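Local coordinates for protein importin subunit beta-1 (Saccharomyces cerevisiae, PDB 5OWU) that carries proteins into the nucleus as the importin beta subunit, working with importin alpha, which recognises the classical nuclear localization signal in the cargo, at residues L601-L606 / E638-Y643; Y620-L625 / V660-D665; T53-R58 / P109-A114. All blocks are in the same frame, centred on the assembly; numbering follows the deposited sequence.

Contact 1. Residues L601-L606 / E638-Y643; sequences LFFRLL and ETFSPY
F603 reaches across from helix 595-607 in HEAT 14 and lays its ring against T639, F640 and Y643 of helix 637-649 in HEAT 15. Over one face of the ring stands the methyl of T639, a CH-pi contact with CG2 3.7 Å from the ring centroid. With chi1 at -60°, OG1 of T639 lies beside the backbone N, and CG2 is the branch left to meet the ring. The F603 rim meets the backbone of F640, CE1 to CA 4.0 Å. Against Y643 the ring is slid aside, its plane turned by 29°. The centroids are 5.8 Å apart and the rings barely overlap. Their closest touch is F603 CD1 to Y643 CE2 at 3.6 Å. L606, one turn on, lays CD1 over one face of the Y643 ring, a CH-pi contact 4.0 Å from the centroid, while also leaning on V618. The axes of the two short segments stay 11.8 Å apart, a spacing that large side chains fill. Tyrosine suits its partly exposed place: its ring packs while its OH hydrogen-bonds to E607 OE2. The two segments thus meet through carbon alone, joining successive repeats by dispersion and CH-pi forces.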
ATOM      1  N   LEU A 601      35.805   7.828  -7.474  1.00 41.89           N
ATOM      2  CA  LEU A 601      34.669   7.669  -8.372  1.00 36.11           C
ATOM      3  C   LEU A 601      33.426   8.337  -7.803  1.00 39.55           C
ATOM      4  O   LEU A 601      32.710   9.060  -8.511  1.00 37.86           O
ATOM      5  CB  LEU A 601      34.431   6.182  -8.626  1.00 38.17           C
ATOM      6  CG  LEU A 601      35.594   5.456  -9.290  1.00 42.17           C
ATOM      7  CD1 LEU A 601      35.284   3.957  -9.407  1.00 49.69           C
ATOM      8  CD2 LEU A 601      35.917   6.096 -10.643  1.00 53.88           C
ATOM      9  N   PHE A 602      33.176   8.147  -6.506  1.00 39.90           N
ATOM     10  CA  PHE A 602      31.939   8.661  -5.932  1.00 40.74           C
ATOM     11  C   PHE A 602      31.899  10.182  -6.019  1.00 37.82           C
ATOM     12  O   PHE A 602      30.920  10.764  -6.503  1.00 37.07           O
ATOM     13  CB  PHE A 602      31.791   8.170  -4.490  1.00 35.29           C
ATOM     14  CG  PHE A 602      31.649   6.666  -4.367  1.00 39.98           C
ATOM     15  CD1 PHE A 602      31.149   5.904  -5.417  1.00 41.75           C
ATOM     16  CD2 PHE A 602      32.017   6.015  -3.200  1.00 43.28           C
ATOM     17  CE1 PHE A 602      31.025   4.530  -5.305  1.00 41.22           C
ATOM     18  CE2 PHE A 602      31.891   4.636  -3.083  1.00 39.62           C
ATOM     19  CZ  PHE A 602      31.392   3.895  -4.137  1.00 34.91           C
ATOM     20  N   PHE A 603      32.980  10.844  -5.608  1.00 45.54           N
ATOM     21  CA  PHE A 603      33.041  12.290  -5.773  1.00 50.23           C
ATOM     22  C   PHE A 603      32.820  12.683  -7.226  1.00 45.75           C
ATOM     23  O   PHE A 603      32.051  13.610  -7.512  1.00 47.01           O
ATOM     24  CB  PHE A 603      34.376  12.823  -5.252  1.00 51.48           C
ATOM     25  CG  PHE A 603      34.479  12.821  -3.757  1.00 37.85           C
ATOM     26  CD1 PHE A 603      33.453  13.334  -2.984  1.00 44.01           C
ATOM     27  CD2 PHE A 603      35.586  12.283  -3.121  1.00 51.20           C
ATOM     28  CE1 PHE A 603      33.535  13.326  -1.603  1.00 52.68           C
ATOM     29  CE2 PHE A 603      35.673  12.275  -1.741  1.00 49.68           C
ATOM     30  CZ  PHE A 603      34.646  12.797  -0.985  1.00 44.72           C
ATOM     31  N   ARG A 604      33.445  11.969  -8.165  1.00 42.07           N
ATOM     32  CA  ARG A 604      33.214  12.298  -9.565  1.00 45.54           C
ATOM     33  C   ARG A 604      31.730  12.201  -9.889  1.00 51.29           C
ATOM     34  O   ARG A 604      31.141  13.131 -10.459  1.00 44.31           O
ATOM     35  CB  ARG A 604      34.052  11.391 -10.467  1.00 48.02           C
ATOM     36  CG  ARG A 604      35.525  11.787 -10.499  1.00 55.78           C
ATOM     37  CD  ARG A 604      36.388  10.728 -11.153  1.00 52.59           C
ATOM     38  NE  ARG A 604      35.954  10.432 -12.513  1.00 56.97           N
ATOM     39  CZ  ARG A 604      36.398   9.407 -13.232  1.00 56.81           C
ATOM     40  NH1 ARG A 604      37.290   8.567 -12.721  1.00 55.60           N
ATOM     41  NH2 ARG A 604      35.943   9.211 -14.462  1.00 56.00           N
ATOM     42  N   LEU A 605      31.087  11.114  -9.454  1.00 41.17           N
ATOM     43  CA  LEU A 605      29.657  10.973  -9.692  1.00 37.77           C
ATOM     44  C   LEU A 605      28.882  12.113  -9.056  1.00 39.59           C
ATOM     45  O   LEU A 605      27.875  12.573  -9.606  1.00 40.21           O
ATOM     46  CB  LEU A 605      29.171   9.627  -9.159  1.00 39.20           C
ATOM     47  CG  LEU A 605      29.645   8.421  -9.966  1.00 46.02           C
ATOM     48  CD1 LEU A 605      29.405   7.140  -9.185  1.00 48.26           C
ATOM     49  CD2 LEU A 605      28.934   8.366 -11.311  1.00 39.69           C
ATOM     50  N   LEU A 606      29.332  12.583  -7.889  1.00 47.20           N
ATOM     51  CA  LEU A 606      28.632  13.672  -7.217  1.00 48.80           C
ATOM     52  C   LEU A 606      28.844  15.001  -7.926  1.00 49.41           C
ATOM     53  O   LEU A 606      27.985  15.887  -7.839  1.00 50.88           O
ATOM     54  CB  LEU A 606      29.086  13.776  -5.758  1.00 43.42           C
ATOM     55  CG  LEU A 606      28.635  12.684  -4.783  1.00 47.87           C
ATOM     56  CD1 LEU A 606      29.197  12.949  -3.399  1.00 46.93           C
ATOM     57  CD2 LEU A 606      27.114  12.569  -4.717  1.00 44.98           C
ATOM     58  N   GLU A 638      36.569  15.676   5.310  1.00 65.65           N
ATOM     59  CA  GLU A 638      36.664  17.082   4.937  1.00 67.74           C
ATOM     60  C   GLU A 638      36.050  17.323   3.563  1.00 63.87           C
ATOM     61  O   GLU A 638      35.230  18.229   3.385  1.00 59.70           O
ATOM     62  CB  GLU A 638      38.121  17.541   4.959  1.00 76.58           C
ATOM     63  CG  GLU A 638      38.269  19.055   4.875  1.00 84.47           C
ATOM     64  CD  GLU A 638      39.636  19.495   4.382  1.00 94.07           C
ATOM     65  OE1 GLU A 638      40.609  18.724   4.530  1.00 94.92           O
ATOM     66  OE2 GLU A 638      39.732  20.616   3.841  1.00 98.53           O
ATOM     67  N   THR A 639      36.436  16.511   2.575  1.00 59.78           N
ATOM     68  CA  THR A 639      35.879  16.655   1.233  1.00 57.75           C
ATOM     69  C   THR A 639      34.398  16.294   1.184  1.00 50.68           C
ATOM     70  O   THR A 639      33.649  16.878   0.395  1.00 40.46           O
ATOM     71  CB  THR A 639      36.652  15.782   0.249  1.00 62.13           C
ATOM     72  OG1 THR A 639      38.028  16.179   0.238  1.00 68.18           O
ATOM     73  CG2 THR A 639      36.081  15.910  -1.166  1.00 62.98           C
ATOM     74  N   PHE A 640      33.957  15.332   1.996  1.00 51.42           N
ATOM     75  CA  PHE A 640      32.569  14.889   1.917  1.00 37.22           C
ATOM     76  C   PHE A 640      31.616  15.844   2.626  1.00 36.93           C
ATOM     77  O   PHE A 640      30.441  15.928   2.256  1.00 38.07           O
ATOM     78  CB  PHE A 640      32.441  13.483   2.503  1.00 40.00           C
ATOM     79  CG  PHE A 640      31.065  12.907   2.397  1.00 37.08           C
ATOM     80  CD1 PHE A 640      30.431  12.819   1.172  1.00 36.13           C
ATOM     81  CD2 PHE A 640      30.408  12.444   3.518  1.00 33.99           C
ATOM     82  CE1 PHE A 640      29.158  12.287   1.077  1.00 41.01           C
ATOM     83  CE2 PHE A 640      29.144  11.912   3.425  1.00 29.06           C
ATOM     84  CZ  PHE A 640      28.517  11.833   2.210  1.00 35.81           C
ATOM     85  N   SER A 641      32.102  16.585   3.619  1.00 47.82           N
ATOM     86  CA  SER A 641      31.231  17.415   4.451  1.00 46.31           C
ATOM     87  C   SER A 641      30.342  18.360   3.655  1.00 44.86           C
ATOM     88  O   SER A 641      29.136  18.427   3.947  1.00 40.73           O
ATOM     89  CB  SER A 641      32.090  18.201   5.452  1.00 54.59           C
ATOM     90  OG  SER A 641      31.300  19.147   6.151  1.00 56.34           O
ATOM     91  N   PRO A 642      30.844  19.110   2.671  1.00 46.08           N
ATOM     92  CA  PRO A 642      29.938  20.001   1.922  1.00 47.15           C
ATOM     93  C   PRO A 642      28.787  19.255   1.272  1.00 46.05           C
ATOM     94  O   PRO A 642      27.625  19.679   1.385  1.00 46.50           O
ATOM     95  CB  PRO A 642      30.872  20.655   0.887  1.00 50.85           C
ATOM     96  CG  PRO A 642      32.242  20.502   1.452  1.00 43.56           C
ATOM     97  CD  PRO A 642      32.234  19.212   2.200  1.00 44.18           C
ATOM     98  N   TYR A 643      29.080  18.136   0.603  1.00 46.36           N
ATOM     99  CA  TYR A 643      28.024  17.328   0.006  1.00 41.24           C
ATOM    100  C   TYR A 643      27.038  16.862   1.063  1.00 34.04           C
ATOM    101  O   TYR A 643      25.821  16.974   0.887  1.00 35.52           O
ATOM    102  CB  TYR A 643      28.621  16.119  -0.712  1.00 44.28           C
ATOM    103  CG  TYR A 643      29.560  16.464  -1.837  1.00 43.00           C
ATOM    104  CD1 TYR A 643      29.082  16.964  -3.037  1.00 47.25           C
ATOM    105  CD2 TYR A 643      30.923  16.261  -1.704  1.00 48.22           C
ATOM    106  CE1 TYR A 643      29.941  17.271  -4.065  1.00 48.06           C
ATOM    107  CE2 TYR A 643      31.785  16.565  -2.725  1.00 50.58           C
ATOM    108  CZ  TYR A 643      31.290  17.066  -3.899  1.00 55.32           C
ATOM    109  OH  TYR A 643      32.155  17.364  -4.917  1.00 70.27           O
TER

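Contact 2. Residues Y620-L625 / V660-D665; sequences YAISAL and VGFIAD
The ring of F662 receives S623 OG at its edge, in the ring plane, while I622 CG2 approaches obliquely, 4.1 Å from CE1; the F640 ring meets it edge-to-face from helix 637-649. The other flat group, the D665 carboxylate, places OD2 against S623 CB. This is packing between neighbouring repeats of a HEAT solenoid: segment 620-625 of a HEAT 14 helix runs almost parallel to segment 660-665 of a HEAT 15 helix, at 6°, with axes 9.1 Å apart. Such closeness calls for a small residue, and S623 supplies it, its CA only 4.9 Å from that of F662. Its OG touches F662 CB at 3.4 Å, yet its polar need is met at home, by a hydrogen bond to F619 O one turn back. F662, with CG anti to the backbone N (chi1 176°), lays its ring alongside the serine and against I622, and also packs on L644. Replacing this ring with an alanine would probably leave I622 CG2 and the F640 ring without the surface they pack on. D665 is buried less deeply, its charge paired in a salt bridge with R585 of helix 563-586. The oxygen that takes part in it, OD2, lies 3.3 Å from S623 CB.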
ATOM      1  N   TYR A 620      24.260   6.098  -0.621  1.00 37.41           N
ATOM      2  CA  TYR A 620      24.150   4.751  -0.068  0.53 31.51           C
ATOM      3  C   TYR A 620      25.491   4.028  -0.124  1.00 29.27           C
ATOM      4  O   TYR A 620      25.894   3.363   0.843  1.00 30.28           O
ATOM      5  CB  TYR A 620      23.076   3.956  -0.821  0.53 36.90           C
ATOM      6  CG  TYR A 620      21.655   4.209  -0.347  0.53 40.86           C
ATOM      7  CD1 TYR A 620      21.323   4.114   1.001  0.53 48.56           C
ATOM      8  CD2 TYR A 620      20.645   4.541  -1.244  0.53 44.02           C
ATOM      9  CE1 TYR A 620      20.031   4.342   1.440  0.53 47.77           C
ATOM     10  CE2 TYR A 620      19.347   4.772  -0.811  0.53 44.27           C
ATOM     11  CZ  TYR A 620      19.049   4.673   0.532  0.53 50.06           C
ATOM     12  OH  TYR A 620      17.767   4.901   0.973  0.53 54.03           O
ATOM     13  N   ALA A 621      26.213   4.162  -1.241  1.00 32.36           N
ATOM     14  CA  ALA A 621      27.495   3.469  -1.349  1.00 32.35           C
ATOM     15  C   ALA A 621      28.555   4.116  -0.460  1.00 32.37           C
ATOM     16  O   ALA A 621      29.401   3.421   0.122  1.00 32.33           O
ATOM     17  CB  ALA A 621      27.953   3.444  -2.803  1.00 32.53           C
ATOM     18  N   ILE A 622      28.533   5.443  -0.349  1.00 32.52           N
ATOM     19  CA  ILE A 622      29.464   6.128   0.543  1.00 30.56           C
ATOM     20  C   ILE A 622      29.205   5.701   1.978  1.00 27.72           C
ATOM     21  O   ILE A 622      30.136   5.428   2.742  1.00 29.72           O
ATOM     22  CB  ILE A 622      29.346   7.654   0.373  1.00 30.32           C
ATOM     23  CG1 ILE A 622      29.862   8.066  -1.012  1.00 34.38           C
ATOM     24  CG2 ILE A 622      30.106   8.381   1.483  1.00 32.84           C
ATOM     25  CD1 ILE A 622      29.677   9.524  -1.330  1.00 30.76           C
ATOM     26  N   SER A 623      27.934   5.620   2.361  1.00 30.95           N
ATOM     27  CA  SER A 623      27.593   5.169   3.704  1.00 30.51           C
ATOM     28  C   SER A 623      28.113   3.763   3.957  1.00 33.13           C
ATOM     29  O   SER A 623      28.675   3.491   5.023  1.00 28.99           O
ATOM     30  CB  SER A 623      26.082   5.227   3.906  1.00 32.42           C
ATOM     31  OG  SER A 623      25.612   6.553   3.760  1.00 40.19           O
ATOM     32  N   ALA A 624      27.938   2.851   2.991  1.00 30.67           N
ATOM     33  CA  ALA A 624      28.468   1.501   3.168  1.00 34.24           C
ATOM     34  C   ALA A 624      29.981   1.523   3.342  1.00 24.98           C
ATOM     35  O   ALA A 624      30.529   0.830   4.209  1.00 32.01           O
ATOM     36  CB  ALA A 624      28.082   0.621   1.978  1.00 33.37           C
ATOM     37  N   LEU A 625      30.678   2.307   2.517  1.00 29.33           N
ATOM     38  CA  LEU A 625      32.129   2.404   2.651  1.00 32.85           C
ATOM     39  C   LEU A 625      32.530   2.947   4.023  1.00 34.65           C
ATOM     40  O   LEU A 625      33.454   2.427   4.655  1.00 34.17           O
ATOM     41  CB  LEU A 625      32.704   3.276   1.534  1.00 34.81           C
ATOM     42  CG  LEU A 625      34.231   3.319   1.437  1.00 45.12           C
ATOM     43  CD1 LEU A 625      34.788   1.940   1.230  1.00 49.50           C
ATOM     44  CD2 LEU A 625      34.689   4.231   0.314  1.00 48.00           C
ATOM     45  N   VAL A 660      20.882  11.238   6.330  1.00 35.70           N
ATOM     46  CA  VAL A 660      20.644  10.825   7.713  1.00 34.75           C
ATOM     47  C   VAL A 660      21.143   9.403   7.923  1.00 35.07           C
ATOM     48  O   VAL A 660      21.681   9.068   8.984  1.00 35.75           O
ATOM     49  CB  VAL A 660      19.155  10.948   8.080  1.00 29.91           C
ATOM     50  CG1 VAL A 660      18.894  10.345   9.465  1.00 33.09           C
ATOM     51  CG2 VAL A 660      18.718  12.397   8.065  1.00 25.93           C
ATOM     52  N   GLY A 661      20.961   8.540   6.920  1.00 33.76           N
ATOM     53  CA  GLY A 661      21.480   7.186   7.023  1.00 32.69           C
ATOM     54  C   GLY A 661      22.992   7.143   7.098  1.00 27.77           C
ATOM     55  O   GLY A 661      23.566   6.247   7.730  1.00 31.93           O
ATOM     56  N   PHE A 662      23.662   8.096   6.448  1.00 30.14           N
ATOM     57  CA  PHE A 662      25.102   8.236   6.634  1.00 28.84           C
ATOM     58  C   PHE A 662      25.428   8.548   8.087  1.00 30.47           C
ATOM     59  O   PHE A 662      26.328   7.939   8.682  1.00 32.19           O
ATOM     60  CB  PHE A 662      25.654   9.334   5.729  1.00 28.22           C
ATOM     61  CG  PHE A 662      27.121   9.597   5.929  1.00 30.32           C
ATOM     62  CD1 PHE A 662      28.070   8.824   5.287  1.00 33.59           C
ATOM     63  CD2 PHE A 662      27.548  10.610   6.767  1.00 23.75           C
ATOM     64  CE1 PHE A 662      29.422   9.061   5.469  1.00 38.61           C
ATOM     65  CE2 PHE A 662      28.899  10.850   6.958  1.00 34.66           C
ATOM     66  CZ  PHE A 662      29.837  10.073   6.308  1.00 37.09           C
ATOM     67  N   ILE A 663      24.709   9.507   8.677  1.00 30.81           N
ATOM     68  CA  ILE A 663      24.940   9.808  10.090  1.00 27.13           C
ATOM     69  C   ILE A 663      24.748   8.549  10.932  1.00 30.00           C
ATOM     70  O   ILE A 663      25.557   8.245  11.818  1.00 27.88           O
ATOM     71  CB  ILE A 663      24.027  10.957  10.558  1.00 26.56           C
ATOM     72  CG1 ILE A 663      24.293  12.214   9.735  1.00 33.88           C
ATOM     73  CG2 ILE A 663      24.262  11.253  12.046  1.00 30.43           C
ATOM     74  CD1 ILE A 663      23.314  13.345   9.997  1.00 38.31           C
ATOM     75  N   ALA A 664      23.684   7.787  10.655  1.00 28.81           N
ATOM     76  CA  ALA A 664      23.451   6.543  11.383  1.00 32.08           C
ATOM     77  C   ALA A 664      24.643   5.606  11.263  1.00 33.55           C
ATOM     78  O   ALA A 664      25.073   5.008  12.255  1.00 29.38           O
ATOM     79  CB  ALA A 664      22.186   5.854  10.867  1.00 27.20           C
ATOM     80  N   ASP A 665      25.198   5.470  10.057  1.00 34.38           N
ATOM     81  CA  ASP A 665      26.329   4.566   9.873  1.00 30.87           C
ATOM     82  C   ASP A 665      27.560   5.039  10.640  1.00 32.91           C
ATOM     83  O   ASP A 665      28.183   4.253  11.362  1.00 30.76           O
ATOM     84  CB  ASP A 665      26.650   4.413   8.387  1.00 27.06           C
ATOM     85  CG  ASP A 665      25.836   3.324   7.736  1.00 40.34           C
ATOM     86  OD1 ASP A 665      25.723   2.240   8.348  1.00 42.61           O
ATOM     87  OD2 ASP A 665      25.294   3.551   6.631  1.00 37.05           O
TER

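Contact 3. Residues T53-R58 / P109-A114; sequences TKLEGR and PRIANA
R58 and I111 mark the nearest backbone approach of the two segments, their CA atoms 7.3 Å apart where the first turn of helix 55-67 faces the first turn of helix 109-126. K54 is the N-cap of the former, and its carbonyl O takes the N-H of R58 and, weakly, that of G57. G57 has no CB, which would have run against T53 CG2.

I111 is the buried centre of the side-chain packing. Both its torsions are near -65°, and they bring CD1 over one face of the R58 guanidinium, 3.5 Å from NE. The flat face of an arginine accepts a methyl well because its N-H groups are directed away from the face; NE hydrogen-bonds to L48 O. L55 CD2 packs on the same branch of the isoleucine, 3.7 Å from I111 CG1. The forked leucine serves two partners: CD1 turns to R110 and touches NH2 at 3.3 Å, the two side chains crossing at about a right angle.

R110 bends at chi3 (-88°), which carries its guanidinium back across L55, with L55 CB over one face and E56 CG at the edge. The acid and base are not in direct contact, E56 OE2 lying 5.1 Å from R110 NH1. A water joins them instead: it donates to E56 OE2 at 2.9 Å and accepts from R110 NH2 at 3.0 Å. Opposite charges here probably attract through solvent, as suits long polar chains at a surface.

The contact joins the start of a HEAT 2 helix to the start of a HEAT 3 helix. Further along helix 55-67, I59 packs on R110 and A62 on A114. Helix 3-15 meets T53 and E56 of the first segment, and helix 149-165 meets A112 and N113 of the second.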
ATOM      1  N   THR A  53     -21.032  35.178 -15.847  1.00 46.76           N
ATOM      2  CA  THR A  53     -19.652  34.833 -15.538  1.00 45.83           C
ATOM      3  C   THR A  53     -19.210  33.636 -16.375  1.00 43.65           C
ATOM      4  O   THR A  53     -20.002  32.735 -16.668  1.00 41.73           O
ATOM      5  CB  THR A  53     -19.495  34.512 -14.044  1.00 42.69           C
ATOM      6  OG1 THR A  53     -19.810  35.673 -13.265  1.00 40.54           O
ATOM      7  CG2 THR A  53     -18.075  34.068 -13.712  1.00 36.45           C
ATOM      8  N   LYS A  54     -17.935  33.638 -16.763  1.00 38.87           N
ATOM      9  CA  LYS A  54     -17.388  32.516 -17.515  1.00 43.52           C
ATOM     10  C   LYS A  54     -17.557  31.220 -16.731  1.00 47.18           C
ATOM     11  O   LYS A  54     -17.465  31.200 -15.500  1.00 43.03           O
ATOM     12  CB  LYS A  54     -15.912  32.749 -17.822  1.00 41.94           C
ATOM     13  CG  LYS A  54     -15.648  33.931 -18.743  1.00 54.19           C
ATOM     14  CD  LYS A  54     -14.157  34.201 -18.850  1.00 60.86           C
ATOM     15  CE  LYS A  54     -13.624  33.934 -20.243  1.00 69.91           C
ATOM     16  NZ  LYS A  54     -13.800  35.113 -21.128  1.00 66.23           N
ATOM     17  N   LEU A  55     -17.789  30.129 -17.464  1.00 34.83           N
ATOM     18  CA  LEU A  55     -18.059  28.838 -16.839  1.00 36.65           C
ATOM     19  C   LEU A  55     -16.978  28.451 -15.841  1.00 36.79           C
ATOM     20  O   LEU A  55     -17.272  27.997 -14.729  1.00 36.40           O
ATOM     21  CB  LEU A  55     -18.183  27.751 -17.905  1.00 49.42           C
ATOM     22  CG  LEU A  55     -19.550  27.365 -18.457  1.00 49.33           C
ATOM     23  CD1 LEU A  55     -19.401  26.033 -19.185  1.00 50.43           C
ATOM     24  CD2 LEU A  55     -20.617  27.265 -17.380  1.00 42.14           C
ATOM     25  N   GLU A  56     -15.712  28.604 -16.228  1.00 32.93           N
ATOM     26  CA  GLU A  56     -14.636  28.156 -15.356  1.00 32.71           C
ATOM     27  C   GLU A  56     -14.599  28.945 -14.059  1.00 34.05           C
ATOM     28  O   GLU A  56     -14.223  28.397 -13.017  1.00 34.60           O
ATOM     29  CB  GLU A  56     -13.301  28.270 -16.076  1.00 33.44           C
ATOM     30  CG  GLU A  56     -13.114  27.230 -17.143  1.00 42.68           C
ATOM     31  CD  GLU A  56     -11.834  27.440 -17.891  1.00 40.45           C
ATOM     32  OE1 GLU A  56     -10.772  27.472 -17.238  1.00 38.12           O
ATOM     33  OE2 GLU A  56     -11.895  27.586 -19.126  1.00 47.21           O
ATOM     34  N   GLY A  57     -14.965  30.228 -14.103  1.00 31.50           N
ATOM     35  CA  GLY A  57     -15.033  31.017 -12.884  1.00 31.27           C
ATOM     36  C   GLY A  57     -16.151  30.571 -11.963  1.00 32.16           C
ATOM     37  O   GLY A  57     -16.000  30.592 -10.741  1.00 29.94           O
ATOM     38  N   ARG A  58     -17.290  30.167 -12.535  1.00 29.11           N
ATOM     39  CA  ARG A  58     -18.403  29.670 -11.729  1.00 36.84           C
ATOM     40  C   ARG A  58     -18.048  28.340 -11.069  1.00 30.10           C
ATOM     41  O   ARG A  58     -18.267  28.137  -9.860  1.00 28.88           O
ATOM     42  CB  ARG A  58     -19.642  29.521 -12.615  1.00 33.98           C
ATOM     43  CG  ARG A  58     -20.040  30.800 -13.366  1.00 33.19           C
ATOM     44  CD  ARG A  58     -21.111  30.535 -14.418  1.00 34.07           C
ATOM     45  NE  ARG A  58     -22.311  29.946 -13.839  1.00 32.60           N
ATOM     46  CZ  ARG A  58     -23.378  29.558 -14.537  1.00 37.79           C
ATOM     47  NH1 ARG A  58     -23.408  29.697 -15.852  1.00 36.76           N
ATOM     48  NH2 ARG A  58     -24.419  29.022 -13.914  1.00 37.27           N
ATOM     49  N   PRO A 109     -23.614  20.404 -17.512  1.00 40.42           N
ATOM     50  CA  PRO A 109     -23.203  19.360 -16.550  1.00 34.59           C
ATOM     51  C   PRO A 109     -22.019  19.730 -15.674  1.00 30.46           C
ATOM     52  O   PRO A 109     -21.879  19.161 -14.583  1.00 29.10           O
ATOM     53  CB  PRO A 109     -22.876  18.153 -17.452  1.00 33.13           C
ATOM     54  CG  PRO A 109     -22.629  18.712 -18.792  1.00 38.42           C
ATOM     55  CD  PRO A 109     -23.509  19.930 -18.903  1.00 42.67           C
ATOM     56  N   ARG A 110     -21.150  20.647 -16.111  1.00 24.24           N
ATOM     57  CA  ARG A 110     -20.026  21.056 -15.272  1.00 31.87           C
ATOM     58  C   ARG A 110     -20.500  21.902 -14.093  1.00 25.79           C
ATOM     59  O   ARG A 110     -19.975  21.782 -12.974  1.00 30.40           O
ATOM     60  CB  ARG A 110     -19.009  21.833 -16.103  1.00 31.87           C
ATOM     61  CG  ARG A 110     -18.275  20.992 -17.141  1.00 38.48           C
ATOM     62  CD  ARG A 110     -16.969  21.659 -17.553  1.00 47.34           C
ATOM     63  NE  ARG A 110     -17.145  22.595 -18.647  1.00 50.92           N
ATOM     64  CZ  ARG A 110     -16.340  23.625 -18.894  1.00 49.97           C
ATOM     65  NH1 ARG A 110     -15.298  23.884 -18.110  1.00 37.43           N
ATOM     66  NH2 ARG A 110     -16.591  24.410 -19.925  1.00 52.30           N
ATOM     67  N   ILE A 111     -21.488  22.768 -14.334  1.00 30.32           N
ATOM     68  CA  ILE A 111     -22.114  23.522 -13.251  1.00 26.37           C
ATOM     69  C   ILE A 111     -22.778  22.561 -12.280  1.00 26.96           C
ATOM     70  O   ILE A 111     -22.624  22.674 -11.057  1.00 26.34           O
ATOM     71  CB  ILE A 111     -23.132  24.530 -13.819  1.00 28.93           C
ATOM     72  CG1 ILE A 111     -22.434  25.606 -14.658  1.00 34.21           C
ATOM     73  CG2 ILE A 111     -23.967  25.169 -12.694  1.00 30.68           C
ATOM     74  CD1 ILE A 111     -21.489  26.505 -13.881  1.00 38.80           C
ATOM     75  N   ALA A 112     -23.519  21.590 -12.825  1.00 28.34           N
ATOM     76  CA  ALA A 112     -24.229  20.620 -12.000  1.00 31.40           C
ATOM     77  C   ALA A 112     -23.269  19.806 -11.139  1.00 27.59           C
ATOM     78  O   ALA A 112     -23.545  19.549  -9.963  1.00 28.19           O
ATOM     79  CB  ALA A 112     -25.056  19.701 -12.899  1.00 29.00           C
ATOM     80  N   ASN A 113     -22.144  19.380 -11.712  1.00 21.66           N
ATOM     81  CA  ASN A 113     -21.150  18.621 -10.955  1.00 25.41           C
ATOM     82  C   ASN A 113     -20.546  19.462  -9.829  1.00 24.93           C
ATOM     83  O   ASN A 113     -20.467  19.018  -8.670  1.00 23.80           O
ATOM     84  CB  ASN A 113     -20.054  18.125 -11.903  1.00 35.95           C
ATOM     85  CG  ASN A 113     -19.160  17.073 -11.265  1.00 40.10           C
ATOM     86  OD1 ASN A 113     -19.637  16.145 -10.622  1.00 47.39           O
ATOM     87  ND2 ASN A 113     -17.858  17.218 -11.443  1.00 57.58           N
ATOM     88  N   ALA A 114     -20.098  20.682 -10.148  1.00 26.58           N
ATOM     89  CA  ALA A 114     -19.549  21.540  -9.096  1.00 27.27           C
ATOM     90  C   ALA A 114     -20.573  21.763  -7.990  1.00 21.05           C
ATOM     91  O   ALA A 114     -20.256  21.675  -6.791  1.00 23.42           O
ATOM     92  CB  ALA A 114     -19.103  22.873  -9.689  1.00 25.22           C
TER
HETATM   93  O   HOH W   1     -14.050  25.909 -20.131  1.00 42.76           O

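How the contacts relate
From the N terminus, contact 3 comes first: 109-114 returns to 53-58 over 50 intervening residues, mostly helical, and ties HEAT 2 to HEAT 3. It is complete long before the other two open and stands apart, its nearest atoms about 42 Å from contact 1 and about 40 Å from contact 2. Those two cross along the chain: 620-625 falls inside the 31-residue loop closed by contact 1, while 660-665 lies beyond it and closes a loop of 34. Both join HEAT 14 to HEAT 15, through alternate members of four successive helices. Their centres are 13 Å apart, and F640 packing on I622 and F662 makes them one continuous interface.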